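Transcriptional regulator, MarR/EmrR family (Clostridium acetobutylicum, PDB 3JW4) probably binds DNA as a dimer and regulates transcription through a winged helix-turn-helix, as in other regulators of the MarR family. Local coordinates at residues B[72-75]-B[76-80]; B[101-105]-B[106-110]; B[138-141]-B[142-146]. One frame throughout, in Å; residues are numbered along the deposited sequence.

Interaction 1: B[72-75]-B[76-80]; sequences ASIT and SMLQG
S73 caps the start of helix 74-83 by turning its hydroxyl onto the backbone of S76: S76 N donates to S73 OG over 3.2 Å, with a nearly straight N-H angle of 168°. The serine sets OG anti to its own N (chi1 173°), beside the carbonyl carbon, which brings the oxygen into line with the N-H of S76. The carbonyl of the same residue takes M77 N at 3.0 Å, and the regular i to i+4 bonds follow, L78 N to I74 O and Q79 N to T75 O. Side chains run alongside each other one turn apart. I74 CG2 meets L78 CD1 at 3.9 Å, and T75 CG2 lies 3.3 Å from Q79 OE1. On another flank selenomethionine M77 bends at chi3 (-24°), folding its CE back to 3.8 Å from A72 CB, just before the helix. T75 OG1 also has a weak hydrogen bond from Q60 NE2. By its place in the winged helix-turn-helix, helix 74-83 is probably the recognition helix, as in other MarR proteins. M77 and L78 reach M46 on helix 41-53, and L78 also packs against L63 of helix 60-64 and I87 and R89 of strand 87-90.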
loop_
_atom_site.group_PDB
_atom_site.type_symbol
_atom_site.label_atom_id
_atom_site.label_comp_id
_atom_site.label_asym_id
_atom_site.label_seq_id
_atom_site.Cartn_x
_atom_site.Cartn_y
_atom_site.Cartn_z
ATOM N N ALA B 72 -8.536 -1.202 -10.017
ATOM C CA ALA B 72 -9.665 -0.373 -10.464
ATOM C C ALA B 72 -9.719 -0.285 -12.000
ATOM O O ALA B 72 -8.682 -0.117 -12.662
ATOM C CB ALA B 72 -9.576 1.012 -9.862
ATOM N N SER B 73 -10.925 -0.410 -12.556
ATOM C CA SER B 73 -11.099 -0.379 -14.006
ATOM C C SER B 73 -10.824 1.033 -14.498
ATOM O O SER B 73 -11.490 1.979 -14.071
ATOM C CB SER B 73 -12.512 -0.826 -14.424
ATOM O OG SER B 73 -12.711 -0.646 -15.829
ATOM N N ILE B 74 -9.828 1.154 -15.374
ATOM C CA ILE B 74 -9.518 2.414 -16.035
ATOM C C ILE B 74 -10.624 2.863 -16.981
ATOM O O ILE B 74 -10.959 4.027 -17.011
ATOM C CB ILE B 74 -8.156 2.339 -16.759
ATOM C CG1 ILE B 74 -7.038 2.526 -15.720
ATOM C CG2 ILE B 74 -7.997 3.444 -17.787
ATOM C CD1 ILE B 74 -5.824 1.674 -15.938
ATOM N N THR B 75 -11.212 1.941 -17.745
ATOM C CA THR B 75 -12.294 2.318 -18.655
ATOM C C THR B 75 -13.421 2.914 -17.848
ATOM O O THR B 75 -13.932 3.975 -18.184
ATOM C CB THR B 75 -12.852 1.118 -19.449
ATOM O OG1 THR B 75 -11.773 0.477 -20.141
ATOM C CG2 THR B 75 -13.889 1.593 -20.436
ATOM N N SER B 76 -13.793 2.250 -16.766
ATOM C CA SER B 76 -14.870 2.754 -15.920
ATOM C C SER B 76 -14.522 4.108 -15.303
ATOM O O SER B 76 -15.356 5.015 -15.217
ATOM C CB SER B 76 -15.194 1.771 -14.790
ATOM O OG SER B 76 -16.346 2.242 -14.091
HETATM N N MSE B 77 -13.278 4.245 -14.866
HETATM C CA MSE B 77 -12.898 5.474 -14.180
HETATM C C MSE B 77 -12.890 6.645 -15.177
HETATM O O MSE B 77 -13.365 7.709 -14.844
HETATM C CB MSE B 77 -11.554 5.297 -13.497
HETATM C CG MSE B 77 -10.988 6.556 -12.837
HETATM SE SE MSE B 77 -9.185 6.188 -12.138
HETATM C CE MSE B 77 -9.283 4.254 -11.903
ATOM N N LEU B 78 -12.398 6.418 -16.400
ATOM C CA LEU B 78 -12.436 7.441 -17.442
ATOM C C LEU B 78 -13.846 7.800 -17.851
ATOM O O LEU B 78 -14.160 8.979 -18.044
ATOM C CB LEU B 78 -11.647 7.018 -18.704
ATOM C CG LEU B 78 -10.129 6.993 -18.573
ATOM C CD1 LEU B 78 -9.498 6.402 -19.825
ATOM C CD2 LEU B 78 -9.541 8.424 -18.337
ATOM N N GLN B 79 -14.700 6.803 -18.018
ATOM C CA GLN B 79 -16.106 7.093 -18.359
ATOM C C GLN B 79 -16.736 7.948 -17.251
ATOM O O GLN B 79 -17.552 8.828 -17.529
ATOM C CB GLN B 79 -16.918 5.824 -18.580
ATOM C CG GLN B 79 -16.760 5.196 -19.985
ATOM C CD GLN B 79 -17.498 3.896 -20.131
ATOM O OE1 GLN B 79 -16.895 2.815 -19.999
ATOM N NE2 GLN B 79 -18.834 3.958 -20.346
ATOM N N GLY B 80 -16.364 7.668 -16.011
ATOM C CA GLY B 80 -16.924 8.390 -14.849
ATOM C C GLY B 80 -16.493 9.852 -14.864
ATOM O O GLY B 80 -17.322 10.743 -14.808
#

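Interaction 2: B[101-105]-B[106-110]; sequences IYVLP and KGAAL
V103 meets G107 and A108 because its chi1 of -179° sets CG1 anti to the backbone N and beside the carbonyl carbon, aiming this methyl into the first turn of helix 105-126. There it packs against bare backbone, with CG1 3.1 Å from A108 N and 3.3 Å from G107 C, both tight approaches; G107 has no side chain to hold the methyl off. The A108 methyl is more distant, 4.3 Å from V103 CG1 to A108 CB. Between strand and helix stands L104, the N-cap residue, whose backbone rather than its side chain does the work. Its carbonyl accepts from A108 N at 2.9 Å and more weakly from G107 N, where the N-H angle is only 121°. This is the exit of the wing of a winged helix-turn-helix: strand 100-103, paired antiparallel with strand 87-90, passes through L104 alone into the long helix 105-126. P105 occupies the first helical turn, where its missing N-H costs no helical bond, and its carbonyl takes A109 N at 3.0 Å. Further along, K106 stretches fully extended away from the turn, and its NZ hydrogen-bonds to K84 O. On the strand side V103 N donates to Q54 OE1, and the V103 side chain also touches I50 on helix 41-53. V103 O bonds to O3 of a glycerol, probably from the crystallisation liquor, which lies about 3 Å from the side chain of A108.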
loop_
_atom_site.group_PDB
_atom_site.type_symbol
_atom_site.label_atom_id
_atom_site.label_comp_id
_atom_site.label_asym_id
_atom_site.label_seq_id
_atom_site.Cartn_x
_atom_site.Cartn_y
_atom_site.Cartn_z
ATOM N N ILE B 101 -7.086 12.611 -24.776
ATOM C CA ILE B 101 -7.839 12.901 -23.575
ATOM C C ILE B 101 -7.332 14.240 -22.986
ATOM O O ILE B 101 -6.098 14.460 -22.864
ATOM C CB ILE B 101 -7.703 11.720 -22.564
ATOM C CG1 ILE B 101 -8.176 10.403 -23.220
ATOM C CG2 ILE B 101 -8.454 12.013 -21.283
ATOM C CD1 ILE B 101 -7.768 9.166 -22.483
ATOM N N TYR B 102 -8.260 15.148 -22.697
ATOM C CA TYR B 102 -7.928 16.425 -22.083
ATOM C C TYR B 102 -8.782 16.676 -20.857
ATOM O O TYR B 102 -9.870 16.171 -20.763
ATOM C CB TYR B 102 -8.155 17.560 -23.065
ATOM C CG TYR B 102 -7.227 17.525 -24.241
ATOM C CD1 TYR B 102 -7.525 16.745 -25.348
ATOM C CD2 TYR B 102 -6.057 18.258 -24.251
ATOM C CE1 TYR B 102 -6.683 16.713 -26.446
ATOM C CE2 TYR B 102 -5.188 18.212 -25.352
ATOM C CZ TYR B 102 -5.524 17.435 -26.438
ATOM O OH TYR B 102 -4.717 17.368 -27.544
ATOM N N VAL B 103 -8.264 17.448 -19.918
ATOM C CA VAL B 103 -9.042 17.900 -18.790
ATOM C C VAL B 103 -9.908 19.091 -19.232
ATOM O O VAL B 103 -9.527 19.921 -20.039
ATOM C CB VAL B 103 -8.117 18.225 -17.615
ATOM C CG1 VAL B 103 -8.865 18.657 -16.443
ATOM C CG2 VAL B 103 -7.351 16.923 -17.226
ATOM N N LEU B 104 -11.138 19.115 -18.778
ATOM C CA LEU B 104 -11.965 20.302 -19.013
ATOM C C LEU B 104 -11.738 21.290 -17.847
ATOM O O LEU B 104 -11.214 20.884 -16.827
ATOM C CB LEU B 104 -13.419 19.848 -19.087
ATOM C CG LEU B 104 -13.838 19.147 -20.368
ATOM C CD1 LEU B 104 -15.212 18.407 -20.195
ATOM C CD2 LEU B 104 -13.908 20.159 -21.508
ATOM N N PRO B 105 -12.193 22.566 -17.957
ATOM C CA PRO B 105 -11.988 23.478 -16.820
ATOM C C PRO B 105 -12.510 23.014 -15.449
ATOM O O PRO B 105 -11.809 23.173 -14.424
ATOM C CB PRO B 105 -12.672 24.774 -17.275
ATOM C CG PRO B 105 -12.482 24.756 -18.788
ATOM C CD PRO B 105 -12.530 23.296 -19.190
ATOM N N LYS B 106 -13.678 22.409 -15.405
ATOM C CA LYS B 106 -14.151 21.838 -14.150
ATOM C C LYS B 106 -13.145 20.797 -13.575
ATOM O O LYS B 106 -12.938 20.677 -12.362
ATOM C CB LYS B 106 -15.501 21.180 -14.394
ATOM C CG LYS B 106 -16.199 20.576 -13.176
ATOM C CD LYS B 106 -17.531 19.947 -13.643
ATOM C CE LYS B 106 -18.288 19.315 -12.559
ATOM N NZ LYS B 106 -19.586 18.815 -13.073
ATOM N N GLY B 107 -12.519 20.062 -14.461
ATOM C CA GLY B 107 -11.522 19.052 -14.062
ATOM C C GLY B 107 -10.206 19.695 -13.626
ATOM O O GLY B 107 -9.591 19.230 -12.662
ATOM N N ALA B 108 -9.790 20.773 -14.304
ATOM C CA ALA B 108 -8.603 21.537 -13.870
ATOM C C ALA B 108 -8.803 22.105 -12.450
ATOM O O ALA B 108 -7.905 22.009 -11.614
ATOM C CB ALA B 108 -8.225 22.654 -14.913
ATOM N N ALA B 109 -9.980 22.661 -12.159
ATOM C CA ALA B 109 -10.311 23.119 -10.796
ATOM C C ALA B 109 -10.230 21.958 -9.784
ATOM O O ALA B 109 -9.661 22.112 -8.704
ATOM C CB ALA B 109 -11.719 23.798 -10.753
ATOM N N LEU B 110 -10.737 20.786 -10.155
ATOM C CA LEU B 110 -10.681 19.599 -9.294
ATOM C C LEU B 110 -9.240 19.073 -9.052
ATOM O O LEU B 110 -8.934 18.640 -7.947
ATOM C CB LEU B 110 -11.522 18.488 -9.901
ATOM C CG LEU B 110 -11.783 17.177 -9.164
ATOM C CD1 LEU B 110 -12.899 17.322 -8.228
ATOM C CD2 LEU B 110 -12.080 16.063 -10.184
#

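Interaction 3: B[138-141]-B[142-146]; sequences MSIL and IKVNR
I142 slants across selenomethionine M138, one turn back in helix 131-146, the C-terminal helix of the MarR-type fold, which here packs against the second subunit. Backbone bonds hold the two turns together in the i to i+4 pattern: I142 N to M138 O, K143 N to S139 O, V144 N to I140 O and N145 N to L141 O, between 2.9 and 3.2 Å long. Side-chain carbons pack next, against each other and against carbonyl oxygens of the turn before. The apolar pairs are M138 CG with I142 CD1, 3.9 Å apart, and I140 CG2 with V144 CG2, which meet at 4.2 Å. With I142 CG1 anti to its carbonyl carbon (chi1 -69°), the branch turns back along the helix, placing CG1 3.2 Å from M138 O. V144 CG2 comes within 3.3 Å of I140 O, and the alkyl chain of K143 passes S139 O, with CG at 3.4 Å. Polar ends reach across the dimer: K143 NZ forms a salt bridge with E133 of the second subunit, while N145 OD1 is hydrogen-bonded to both S21 OG and K25 NZ of that subunit. Back on this helix, I142 CG2 sits 3.4 Å above one face of the R146 guanidinium, offset toward its rim.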
loop_
_atom_site.group_PDB
_atom_site.type_symbol
_atom_site.label_atom_id
_atom_site.label_comp_id
_atom_site.label_asym_id
_atom_site.label_seq_id
_atom_site.Cartn_x
_atom_site.Cartn_y
_atom_site.Cartn_z
HETATM N N MSE B 138 15.038 12.666 3.363
HETATM C CA MSE B 138 14.870 12.619 1.904
HETATM C C MSE B 138 15.975 11.789 1.293
HETATM O O MSE B 138 15.725 10.904 0.492
HETATM C CB MSE B 138 14.908 14.012 1.282
HETATM C CG MSE B 138 14.730 14.023 -0.259
HETATM SE SE MSE B 138 12.966 13.371 -0.678
HETATM C CE MSE B 138 12.057 15.115 -0.620
ATOM N N SER B 139 17.196 12.086 1.688
ATOM C CA SER B 139 18.352 11.414 1.151
ATOM C C SER B 139 18.312 9.903 1.407
ATOM O O SER B 139 18.579 9.101 0.511
ATOM C CB SER B 139 19.591 12.017 1.780
ATOM O OG SER B 139 20.694 11.210 1.517
ATOM N N ILE B 140 17.978 9.527 2.634
ATOM C CA ILE B 140 17.910 8.146 3.024
ATOM C C ILE B 140 16.759 7.399 2.323
ATOM O O ILE B 140 16.942 6.285 1.841
ATOM C CB ILE B 140 17.787 8.049 4.578
ATOM C CG1 ILE B 140 19.095 8.538 5.240
ATOM C CG2 ILE B 140 17.472 6.629 5.021
ATOM C CD1 ILE B 140 19.018 8.673 6.781
ATOM N N LEU B 141 15.578 7.998 2.278
ATOM C CA LEU B 141 14.443 7.324 1.664
ATOM C C LEU B 141 14.683 7.105 0.154
ATOM O O LEU B 141 14.274 6.089 -0.400
ATOM C CB LEU B 141 13.129 8.072 1.901
ATOM C CG LEU B 141 12.546 8.152 3.322
ATOM C CD1 LEU B 141 11.334 9.094 3.295
ATOM C CD2 LEU B 141 12.199 6.829 3.857
ATOM N N ILE B 142 15.351 8.040 -0.499
ATOM C CA ILE B 142 15.709 7.844 -1.898
ATOM C C ILE B 142 16.607 6.603 -2.006
ATOM O O ILE B 142 16.366 5.745 -2.858
ATOM C CB ILE B 142 16.374 9.075 -2.488
ATOM C CG1 ILE B 142 15.377 10.228 -2.624
ATOM C CG2 ILE B 142 16.924 8.796 -3.910
ATOM C CD1 ILE B 142 16.094 11.566 -2.943
ATOM N N LYS B 143 17.598 6.480 -1.118
ATOM C CA LYS B 143 18.502 5.349 -1.166
ATOM C C LYS B 143 17.796 4.034 -0.893
ATOM O O LYS B 143 18.040 3.046 -1.606
ATOM C CB LYS B 143 19.673 5.521 -0.187
ATOM C CG LYS B 143 20.636 6.620 -0.577
ATOM C CD LYS B 143 21.773 6.716 0.409
ATOM C CE LYS B 143 22.716 7.850 0.048
ATOM N NZ LYS B 143 23.934 7.813 0.932
ATOM N N VAL B 144 16.920 4.017 0.115
ATOM C CA VAL B 144 16.206 2.801 0.472
ATOM C C VAL B 144 15.325 2.352 -0.707
ATOM O O VAL B 144 15.325 1.193 -1.091
ATOM C CB VAL B 144 15.308 2.999 1.706
ATOM C CG1 VAL B 144 14.359 1.806 1.865
ATOM C CG2 VAL B 144 16.152 3.284 2.940
ATOM N N ASN B 145 14.557 3.280 -1.246
ATOM C CA ASN B 145 13.662 2.984 -2.356
ATOM C C ASN B 145 14.452 2.480 -3.586
ATOM O O ASN B 145 14.040 1.519 -4.218
ATOM C CB ASN B 145 12.826 4.204 -2.691
ATOM C CG ASN B 145 11.791 3.926 -3.764
ATOM O OD1 ASN B 145 10.966 3.013 -3.630
ATOM N ND2 ASN B 145 11.838 4.710 -4.847
ATOM N N ARG B 146 15.606 3.078 -3.879
ATOM C CA ARG B 146 16.458 2.619 -4.989
ATOM C C ARG B 146 16.929 1.194 -4.790
ATOM O O ARG B 146 17.025 0.436 -5.738
ATOM C CB ARG B 146 17.728 3.458 -5.121
ATOM C CG ARG B 146 17.563 4.835 -5.693
ATOM C CD ARG B 146 18.798 5.196 -6.569
ATOM N NE ARG B 146 19.171 6.612 -6.513
ATOM C CZ ARG B 146 18.410 7.633 -6.921
ATOM N NH1 ARG B 146 18.878 8.878 -6.821
ATOM N NH2 ARG B 146 17.184 7.440 -7.421
#

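How the interactions relate
The three interactions follow one another along the chain. Interactions 1 and 2 belong to the winged helix-turn-helix, at the start of helix 74-83 and at the passage from strand 100-103 into helix 105-126. Their centres are 16 Å apart, and they touch where L78 CD1 packs on I101 CD1 at 4.2 Å. Interaction 3, on helix 131-146 where it meets the second subunit, lies on the opposite side of the chain's centre, its centre 33 Å from that of interaction 1 and 34 Å from that of interaction 2. Helix 105-126 runs on toward it, and helix 131-146 comes next. The probable DNA-binding part is thus set well apart from this part of the dimer contact.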